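Local atomic coordinates of CRISPR-associated endonuclease Cas1 (Thermotoga maritima, PDB entry 4XTK), a protein that probably acts as a metal-dependent DNA endonuclease of the CRISPR adaptive immune system, working as a homodimer that joins with a Cas2 dimer. Residues 108-113 against 218-223; 115-120 against 234-239. All blocks are in the same frame, centred on the assembly; numbering follows the deposited sequence.

Contact 1 (108-113 against 218-223); sequences LIAREI and GYLHET
I109 crosses the ring of Y219 obliquely, with its terminal methyl CD1 over one face, and apolar packing accounts for all the touching between segments 108-113 and 218-223. That CD1 sits over the middle of the ring, 3.9 Å from the centroid and only 13° off the ring normal, a CH-pi contact. The isoleucine's other branch, CG2, reaches the base of the same ring, 3.7 Å from Y219 CG, so the two arms of one beta-branched residue span the aromatic from root to centre. This follows from chi1 of -61°, which sets CG1 beside the backbone N and CG2 anti to it.

One turn on, I113 meets L220 by methyl groups alone, CG2 to CD2 at 3.8 Å. L220 turns both methyls to the helix, its chi1 of -176° carrying CG away from the backbone N: CD2 goes to I113 and CD1 to A110, the latter 4.2 Å from A110 CB. A110 lies where the backbones come closest, with CA atoms of A110 and L220 4.5 Å apart; a single methyl suits such a close approach, and A110 CB rests 3.9 Å from L220 CA.

Polar bonds to residues beyond the two segments hold the loop. R106 NE, from the same helix as I109, binds Y219 O. The hydroxyl of Y219 is bound to the backbone O of Q96, which lets a tyrosine be buried here, while the carboxylate of D233 takes the backbone N-H groups of Y219 and L220 through OD2 and joins H221 ND1 through OD1. H221 is a manganese ligand by similarity, and L220 also lies close to E155, another predicted ligand. The arrangement is thus a hydrophobic seat for the histidine-bearing loop of the Cas1 metal site, set in the helical part of the fold.

Contact 2 (115-120 against 234-239); sequences SRSFQN and IAELFK
A chi1 of -71° places N120 CG beside its own backbone N, and a nearly flat chi2 of -6° directs the amide nitrogen at the carbonyl of L237. L237, its CG likewise beside the backbone N, sends its isobutyl group back along the neighbouring helix to R116 and S117. The bond N120 ND2 to L237 O is 2.6 Å long and moderately bent, the carbonyl oxygen lying somewhat out of the amide plane. Asparagine suits this place because its short side chain carries both a donor and an acceptor: ND2 serves the opposing helix, while OD1 accepts a weak bond from R116 NH1 at 3.3 Å one turn back, which would favour this orientation of the amide.

L237 is the apolar centre. Its CD2 lies 3.8 Å from R116 CB, the two side chains crossing at about a right angle, so that the bent arginine offers its aliphatic base to the leucine. The other methyl, CD1, faces S117 OG. Serine is small enough for the place where the two segments' backbones come nearest, the CA atoms of S117 and L237 being 4.5 Å apart. Its hydroxyl is held by the backbone O of I113 on its own helix, and also lies 3.1 Å from E236 O.

E236 touches this interface through CB and its backbone, while its carboxylate leads away to salt bridges with R159 and, through a weak hydrogen bond of 3.3 Å from K239 NZ to E236 OE1, with K239. The two helical segments run nearly parallel, at 11° with axes 8.1 Å apart, a close helix pair of the alpha-helical Cas1 domain that carries E236, a manganese ligand by similarity, into the metal site.

Helix 103-127 is common to both contacts, whose centres are 12 Å apart: its 108-113 part packs on the loop preceding helix 230-252 in contact 1, and its 115-120 part on that helix in contact 2. The four segments alternate along the chain, so one helix receives two successive elements from about a hundred residues later. The contacts also touch, H221 CE1 lying 3.4 Å from E236 OE2, and I113 of contact 1 packing against I234 and L237. H221 and E236, both manganese ligands by similarity, are thus brought together beside E155 of helix 148-166, the third predicted ligand.

Contact 1 (108-113 against 218-223)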
ATOM      1  N   LEU E 108      20.510 -14.323   9.271  1.00 49.65           N
ATOM      2  CA  LEU E 108      19.937 -15.606   8.895  1.00 47.27           C
ATOM      3  C   LEU E 108      19.280 -15.551   7.506  1.00 50.53           C
ATOM      4  O   LEU E 108      19.481 -16.438   6.678  1.00 50.58           O
ATOM      5  CB  LEU E 108      18.925 -16.031   9.955  1.00 45.70           C
ATOM      6  CG  LEU E 108      18.625 -17.511  10.119  1.00 61.42           C
ATOM      7  CD1 LEU E 108      19.927 -18.274  10.189  1.00 58.10           C
ATOM      8  CD2 LEU E 108      17.826 -17.714  11.400  1.00 50.03           C
ATOM      9  N   ILE E 109      18.509 -14.494   7.256  1.00 42.87           N
ATOM     10  CA  ILE E 109      17.815 -14.327   5.985  1.00 41.56           C
ATOM     11  C   ILE E 109      18.797 -13.991   4.870  1.00 48.65           C
ATOM     12  O   ILE E 109      18.728 -14.556   3.774  1.00 51.07           O
ATOM     13  CB  ILE E 109      16.741 -13.222   6.070  1.00 44.57           C
ATOM     14  CG1 ILE E 109      15.683 -13.593   7.115  1.00 47.26           C
ATOM     15  CG2 ILE E 109      16.087 -12.985   4.708  1.00 34.79           C
ATOM     16  CD1 ILE E 109      14.672 -12.487   7.402  1.00 45.49           C
ATOM     17  N   ALA E 110      19.716 -13.076   5.156  1.00 46.84           N
ATOM     18  CA  ALA E 110      20.712 -12.670   4.172  1.00 45.79           C
ATOM     19  C   ALA E 110      21.628 -13.834   3.802  1.00 51.22           C
ATOM     20  O   ALA E 110      22.005 -13.996   2.643  1.00 49.01           O
ATOM     21  CB  ALA E 110      21.528 -11.496   4.695  1.00 39.85           C
ATOM     22  N   ARG E 111      21.975 -14.644   4.795  1.00 51.81           N
ATOM     23  CA  ARG E 111      22.850 -15.787   4.585  1.00 49.49           C
ATOM     24  C   ARG E 111      22.155 -16.833   3.721  1.00 54.91           C
ATOM     25  O   ARG E 111      22.807 -17.599   3.013  1.00 66.71           O
ATOM     26  CB  ARG E 111      23.272 -16.388   5.927  1.00 52.11           C
ATOM     27  CG  ARG E 111      24.572 -17.140   5.889  1.00 58.23           C
ATOM     28  CD  ARG E 111      24.872 -17.756   7.235  1.00 67.81           C
ATOM     29  NE  ARG E 111      25.415 -16.792   8.184  1.00 78.70           N
ATOM     30  CZ  ARG E 111      26.698 -16.451   8.233  1.00 83.00           C
ATOM     31  NH1 ARG E 111      27.549 -16.979   7.368  1.00 90.41           N
ATOM     32  NH2 ARG E 111      27.129 -15.577   9.132  1.00 81.38           N
ATOM     33  N   GLU E 112      20.826 -16.853   3.783  1.00 50.09           N
ATOM     34  CA  GLU E 112      20.011 -17.730   2.943  1.00 48.11           C
ATOM     35  C   GLU E 112      20.068 -17.292   1.482  1.00 48.71           C
ATOM     36  O   GLU E 112      20.234 -18.119   0.584  1.00 51.03           O
ATOM     37  CB  GLU E 112      18.558 -17.742   3.432  1.00 55.75           C
ATOM     38  CG  GLU E 112      17.562 -18.418   2.492  1.00 65.04           C
ATOM     39  CD  GLU E 112      17.731 -19.925   2.424  1.00 80.36           C
ATOM     40  OE1 GLU E 112      18.462 -20.489   3.267  1.00 87.62           O
ATOM     41  OE2 GLU E 112      17.120 -20.549   1.529  1.00 86.60           O
ATOM     42  N   ILE E 113      19.918 -15.989   1.264  1.00 41.23           N
ATOM     43  CA  ILE E 113      20.018 -15.396  -0.063  1.00 39.77           C
ATOM     44  C   ILE E 113      21.350 -15.750  -0.710  1.00 45.04           C
ATOM     45  O   ILE E 113      21.400 -16.280  -1.816  1.00 56.76           O
ATOM     46  CB  ILE E 113      19.886 -13.863  -0.006  1.00 39.76           C
ATOM     47  CG1 ILE E 113      18.557 -13.455   0.629  1.00 40.01           C
ATOM     48  CG2 ILE E 113      20.015 -13.258  -1.391  1.00 39.54           C
ATOM     49  CD1 ILE E 113      17.380 -13.762  -0.222  1.00 36.67           C
ATOM     50  N   GLY E 218      14.455  -4.897   2.570  1.00 37.29           N
ATOM     51  CA  GLY E 218      15.320  -6.008   2.206  1.00 39.23           C
ATOM     52  C   GLY E 218      16.268  -6.432   3.326  1.00 46.33           C
ATOM     53  O   GLY E 218      16.229  -5.878   4.423  1.00 49.07           O
ATOM     54  N   TYR E 219      17.129  -7.408   3.044  1.00 37.71           N
ATOM     55  CA  TYR E 219      17.963  -8.031   4.069  1.00 34.07           C
ATOM     56  C   TYR E 219      19.436  -8.077   3.680  1.00 40.68           C
ATOM     57  O   TYR E 219      20.289  -7.539   4.400  1.00 45.96           O
ATOM     58  CB  TYR E 219      17.419  -9.423   4.394  1.00 34.37           C
ATOM     59  CG  TYR E 219      16.042  -9.294   4.987  1.00 41.85           C
ATOM     60  CD1 TYR E 219      15.875  -8.891   6.308  1.00 37.36           C
ATOM     61  CD2 TYR E 219      14.905  -9.490   4.211  1.00 42.85           C
ATOM     62  CE1 TYR E 219      14.617  -8.726   6.854  1.00 37.69           C
ATOM     63  CE2 TYR E 219      13.642  -9.333   4.748  1.00 44.74           C
ATOM     64  CZ  TYR E 219      13.504  -8.951   6.070  1.00 41.90           C
ATOM     65  OH  TYR E 219      12.252  -8.791   6.604  1.00 43.06           O
ATOM     66  N   LEU E 220      19.742  -8.750   2.574  1.00 42.35           N
ATOM     67  CA  LEU E 220      21.093  -8.712   2.023  1.00 49.13           C
ATOM     68  C   LEU E 220      21.463  -7.275   1.645  1.00 48.24           C
ATOM     69  O   LEU E 220      22.543  -6.788   1.984  1.00 57.91           O
ATOM     70  CB  LEU E 220      21.220  -9.636   0.809  1.00 53.31           C
ATOM     71  CG  LEU E 220      22.644  -9.705   0.246  1.00 50.96           C
ATOM     72  CD1 LEU E 220      23.619 -10.137   1.334  1.00 45.75           C
ATOM     73  CD2 LEU E 220      22.748 -10.599  -0.995  1.00 47.60           C
ATOM     74  N   HIS E 221      20.560  -6.602   0.942  1.00 42.29           N
ATOM     75  CA  HIS E 221      20.712  -5.178   0.669  1.00 44.74           C
ATOM     76  C   HIS E 221      20.285  -4.360   1.876  1.00 52.98           C
ATOM     77  O   HIS E 221      19.330  -4.707   2.572  1.00 61.50           O
ATOM     78  CB  HIS E 221      19.900  -4.770  -0.558  1.00 37.23           C
ATOM     79  CG  HIS E 221      20.375  -5.402  -1.825  1.00 42.42           C
ATOM     80  ND1 HIS E 221      20.150  -6.726  -2.128  1.00 37.69           N
ATOM     81  CD2 HIS E 221      21.096  -4.899  -2.861  1.00 45.12           C
ATOM     82  CE1 HIS E 221      20.694  -7.012  -3.299  1.00 31.30           C
ATOM     83  NE2 HIS E 221      21.278  -5.917  -3.758  1.00 41.02           N
ATOM     84  N   GLU E 222      21.005  -3.275   2.128  1.00 48.05           N
ATOM     85  CA  GLU E 222      20.650  -2.371   3.209  1.00 54.01           C
ATOM     86  C   GLU E 222      19.278  -1.754   2.939  1.00 51.95           C
ATOM     87  O   GLU E 222      18.990  -1.341   1.817  1.00 38.91           O
ATOM     88  CB  GLU E 222      21.715  -1.280   3.361  1.00 58.74           C
ATOM     89  CG  GLU E 222      21.643  -0.515   4.671  1.00 70.67           C
ATOM     90  CD  GLU E 222      22.524   0.724   4.683  1.00 92.44           C
ATOM     91  OE1 GLU E 222      21.979   1.842   4.569  1.00 97.36           O
ATOM     92  OE2 GLU E 222      23.759   0.583   4.807  1.00103.83           O
ATOM     93  N   THR E 223      18.436  -1.666   3.959  1.00 49.89           N
ATOM     94  CA  THR E 223      17.174  -0.981   3.753  1.00 44.50           C
ATOM     95  C   THR E 223      17.458   0.480   4.054  1.00 47.74           C
ATOM     96  O   THR E 223      17.660   0.877   5.198  1.00 55.63           O
ATOM     97  CB  THR E 223      16.036  -1.525   4.647  1.00 43.97           C
ATOM     98  OG1 THR E 223      15.794  -2.900   4.329  1.00 40.98           O
ATOM     99  CG2 THR E 223      14.741  -0.735   4.427  1.00 35.44           C
TER

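Contact 2 (115-120 against 234-239)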
ATOM      1  N   SER E 115      23.634 -18.007   0.144  1.00 48.24           N
ATOM      2  CA  SER E 115      23.833 -19.447   0.007  1.00 47.00           C
ATOM      3  C   SER E 115      23.209 -19.976  -1.284  1.00 54.59           C
ATOM      4  O   SER E 115      23.848 -20.709  -2.041  1.00 56.38           O
ATOM      5  CB  SER E 115      23.243 -20.178   1.217  1.00 46.83           C
ATOM      6  OG  SER E 115      23.473 -21.571   1.140  1.00 62.76           O
ATOM      7  N   ARG E 116      21.964 -19.586  -1.539  1.00 54.34           N
ATOM      8  CA  ARG E 116      21.247 -20.055  -2.717  1.00 53.49           C
ATOM      9  C   ARG E 116      21.800 -19.416  -3.989  1.00 51.15           C
ATOM     10  O   ARG E 116      21.957 -20.091  -5.007  1.00 50.28           O
ATOM     11  CB  ARG E 116      19.749 -19.774  -2.575  1.00 60.16           C
ATOM     12  CG  ARG E 116      19.074 -20.542  -1.433  1.00 68.66           C
ATOM     13  CD  ARG E 116      18.494 -21.874  -1.912  1.00 80.92           C
ATOM     14  NE  ARG E 116      17.596 -21.696  -3.052  1.00 90.07           N
ATOM     15  CZ  ARG E 116      17.844 -22.143  -4.280  1.00 96.78           C
ATOM     16  NH1 ARG E 116      18.964 -22.810  -4.531  1.00 99.34           N
ATOM     17  NH2 ARG E 116      16.973 -21.927  -5.257  1.00 97.77           N
ATOM     18  N   SER E 117      22.100 -18.120  -3.925  1.00 45.48           N
ATOM     19  CA  SER E 117      22.729 -17.418  -5.044  1.00 49.90           C
ATOM     20  C   SER E 117      24.010 -18.113  -5.501  1.00 58.09           C
ATOM     21  O   SER E 117      24.260 -18.254  -6.700  1.00 48.19           O
ATOM     22  CB  SER E 117      23.044 -15.968  -4.668  1.00 46.18           C
ATOM     23  OG  SER E 117      21.876 -15.170  -4.682  1.00 49.96           O
ATOM     24  N   PHE E 118      24.817 -18.542  -4.538  1.00 53.02           N
ATOM     25  CA  PHE E 118      26.077 -19.197  -4.851  1.00 50.57           C
ATOM     26  C   PHE E 118      25.839 -20.549  -5.503  1.00 49.81           C
ATOM     27  O   PHE E 118      26.513 -20.906  -6.465  1.00 51.13           O
ATOM     28  CB  PHE E 118      26.939 -19.371  -3.592  1.00 53.33           C
ATOM     29  CG  PHE E 118      27.618 -18.109  -3.137  1.00 60.56           C
ATOM     30  CD1 PHE E 118      27.343 -16.897  -3.740  1.00 62.00           C
ATOM     31  CD2 PHE E 118      28.542 -18.139  -2.114  1.00 63.80           C
ATOM     32  CE1 PHE E 118      27.967 -15.736  -3.321  1.00 56.89           C
ATOM     33  CE2 PHE E 118      29.168 -16.981  -1.694  1.00 62.36           C
ATOM     34  CZ  PHE E 118      28.879 -15.780  -2.301  1.00 54.54           C
ATOM     35  N   GLN E 119      24.883 -21.307  -4.980  1.00 51.00           N
ATOM     36  CA  GLN E 119      24.665 -22.645  -5.504  1.00 56.73           C
ATOM     37  C   GLN E 119      24.062 -22.575  -6.904  1.00 50.67           C
ATOM     38  O   GLN E 119      24.369 -23.405  -7.757  1.00 50.91           O
ATOM     39  CB  GLN E 119      23.778 -23.468  -4.572  1.00 53.76           C
ATOM     40  CG  GLN E 119      23.783 -24.950  -4.921  1.00 72.30           C
ATOM     41  CD  GLN E 119      25.196 -25.520  -5.027  1.00 87.79           C
ATOM     42  OE1 GLN E 119      26.043 -25.290  -4.162  1.00 91.74           O
ATOM     43  NE2 GLN E 119      25.456 -26.254  -6.105  1.00 92.40           N
ATOM     44  N   ASN E 120      23.229 -21.569  -7.144  1.00 48.07           N
ATOM     45  CA  ASN E 120      22.687 -21.346  -8.473  1.00 47.03           C
ATOM     46  C   ASN E 120      23.782 -20.966  -9.457  1.00 51.79           C
ATOM     47  O   ASN E 120      23.785 -21.430 -10.600  1.00 55.32           O
ATOM     48  CB  ASN E 120      21.611 -20.268  -8.443  1.00 44.20           C
ATOM     49  CG  ASN E 120      20.345 -20.736  -7.763  1.00 43.96           C
ATOM     50  OD1 ASN E 120      20.213 -21.912  -7.407  1.00 44.47           O
ATOM     51  ND2 ASN E 120      19.397 -19.823  -7.591  1.00 42.32           N
ATOM     52  N   ILE E 234      15.883 -11.075  -3.658  1.00 40.79           N
ATOM     53  CA  ILE E 234      15.372 -12.299  -4.260  1.00 37.77           C
ATOM     54  C   ILE E 234      15.906 -12.503  -5.688  1.00 36.64           C
ATOM     55  O   ILE E 234      16.251 -13.623  -6.074  1.00 37.33           O
ATOM     56  CB  ILE E 234      13.822 -12.297  -4.253  1.00 42.71           C
ATOM     57  CG1 ILE E 234      13.312 -12.176  -2.817  1.00 38.82           C
ATOM     58  CG2 ILE E 234      13.262 -13.565  -4.876  1.00 32.81           C
ATOM     59  CD1 ILE E 234      13.744 -13.329  -1.920  1.00 30.30           C
ATOM     60  N   ALA E 235      16.007 -11.418  -6.455  1.00 35.02           N
ATOM     61  CA  ALA E 235      16.531 -11.480  -7.821  1.00 40.92           C
ATOM     62  C   ALA E 235      17.932 -12.096  -7.902  1.00 37.00           C
ATOM     63  O   ALA E 235      18.317 -12.632  -8.940  1.00 44.67           O
ATOM     64  CB  ALA E 235      16.546 -10.093  -8.442  1.00 41.32           C
ATOM     65  N   GLU E 236      18.691 -12.021  -6.812  1.00 33.69           N
ATOM     66  CA  GLU E 236      20.046 -12.569  -6.798  1.00 38.96           C
ATOM     67  C   GLU E 236      20.054 -14.069  -7.088  1.00 34.96           C
ATOM     68  O   GLU E 236      21.027 -14.604  -7.617  1.00 38.82           O
ATOM     69  CB  GLU E 236      20.730 -12.296  -5.453  1.00 40.96           C
ATOM     70  CG  GLU E 236      20.882 -10.821  -5.088  1.00 51.57           C
ATOM     71  CD  GLU E 236      21.956 -10.088  -5.891  1.00 57.48           C
ATOM     72  OE1 GLU E 236      22.382 -10.596  -6.949  1.00 66.71           O
ATOM     73  OE2 GLU E 236      22.376  -8.990  -5.454  1.00 51.47           O
ATOM     74  N   LEU E 237      18.960 -14.738  -6.750  1.00 34.87           N
ATOM     75  CA  LEU E 237      18.861 -16.176  -6.940  1.00 36.05           C
ATOM     76  C   LEU E 237      18.633 -16.545  -8.398  1.00 39.41           C
ATOM     77  O   LEU E 237      19.040 -17.614  -8.852  1.00 40.34           O
ATOM     78  CB  LEU E 237      17.724 -16.751  -6.093  1.00 38.97           C
ATOM     79  CG  LEU E 237      17.984 -17.078  -4.621  1.00 51.75           C
ATOM     80  CD1 LEU E 237      18.241 -15.824  -3.800  1.00 46.24           C
ATOM     81  CD2 LEU E 237      16.817 -17.869  -4.050  1.00 55.39           C
ATOM     82  N   PHE E 238      17.906 -15.688  -9.105  1.00 37.18           N
ATOM     83  CA  PHE E 238      17.434 -16.029 -10.439  1.00 45.76           C
ATOM     84  C   PHE E 238      18.207 -15.397 -11.591  1.00 46.64           C
ATOM     85  O   PHE E 238      17.866 -15.613 -12.757  1.00 42.93           O
ATOM     86  CB  PHE E 238      15.952 -15.694 -10.519  1.00 41.13           C
ATOM     87  CG  PHE E 238      15.144 -16.400  -9.480  1.00 43.56           C
ATOM     88  CD1 PHE E 238      14.670 -17.676  -9.713  1.00 48.01           C
ATOM     89  CD2 PHE E 238      14.909 -15.814  -8.246  1.00 38.33           C
ATOM     90  CE1 PHE E 238      13.949 -18.347  -8.748  1.00 46.43           C
ATOM     91  CE2 PHE E 238      14.192 -16.473  -7.280  1.00 31.01           C
ATOM     92  CZ  PHE E 238      13.711 -17.744  -7.529  1.00 40.98           C
ATOM     93  N   LYS E 239      19.234 -14.620 -11.269  1.00 44.26           N
ATOM     94  CA  LYS E 239      20.035 -13.953 -12.292  1.00 43.34           C
ATOM     95  C   LYS E 239      20.690 -14.935 -13.288  1.00 48.99           C
ATOM     96  O   LYS E 239      20.683 -14.682 -14.499  1.00 39.01           O
ATOM     97  CB  LYS E 239      21.098 -13.060 -11.634  1.00 41.68           C
ATOM     98  CG  LYS E 239      20.596 -11.673 -11.253  1.00 35.86           C
ATOM     99  CD  LYS E 239      21.630 -10.870 -10.455  1.00 30.13           C
ATOM    100  CE  LYS E 239      21.163  -9.423 -10.283  1.00 35.75           C
ATOM    101  NZ  LYS E 239      22.118  -8.589  -9.512  1.00 46.55           N
TER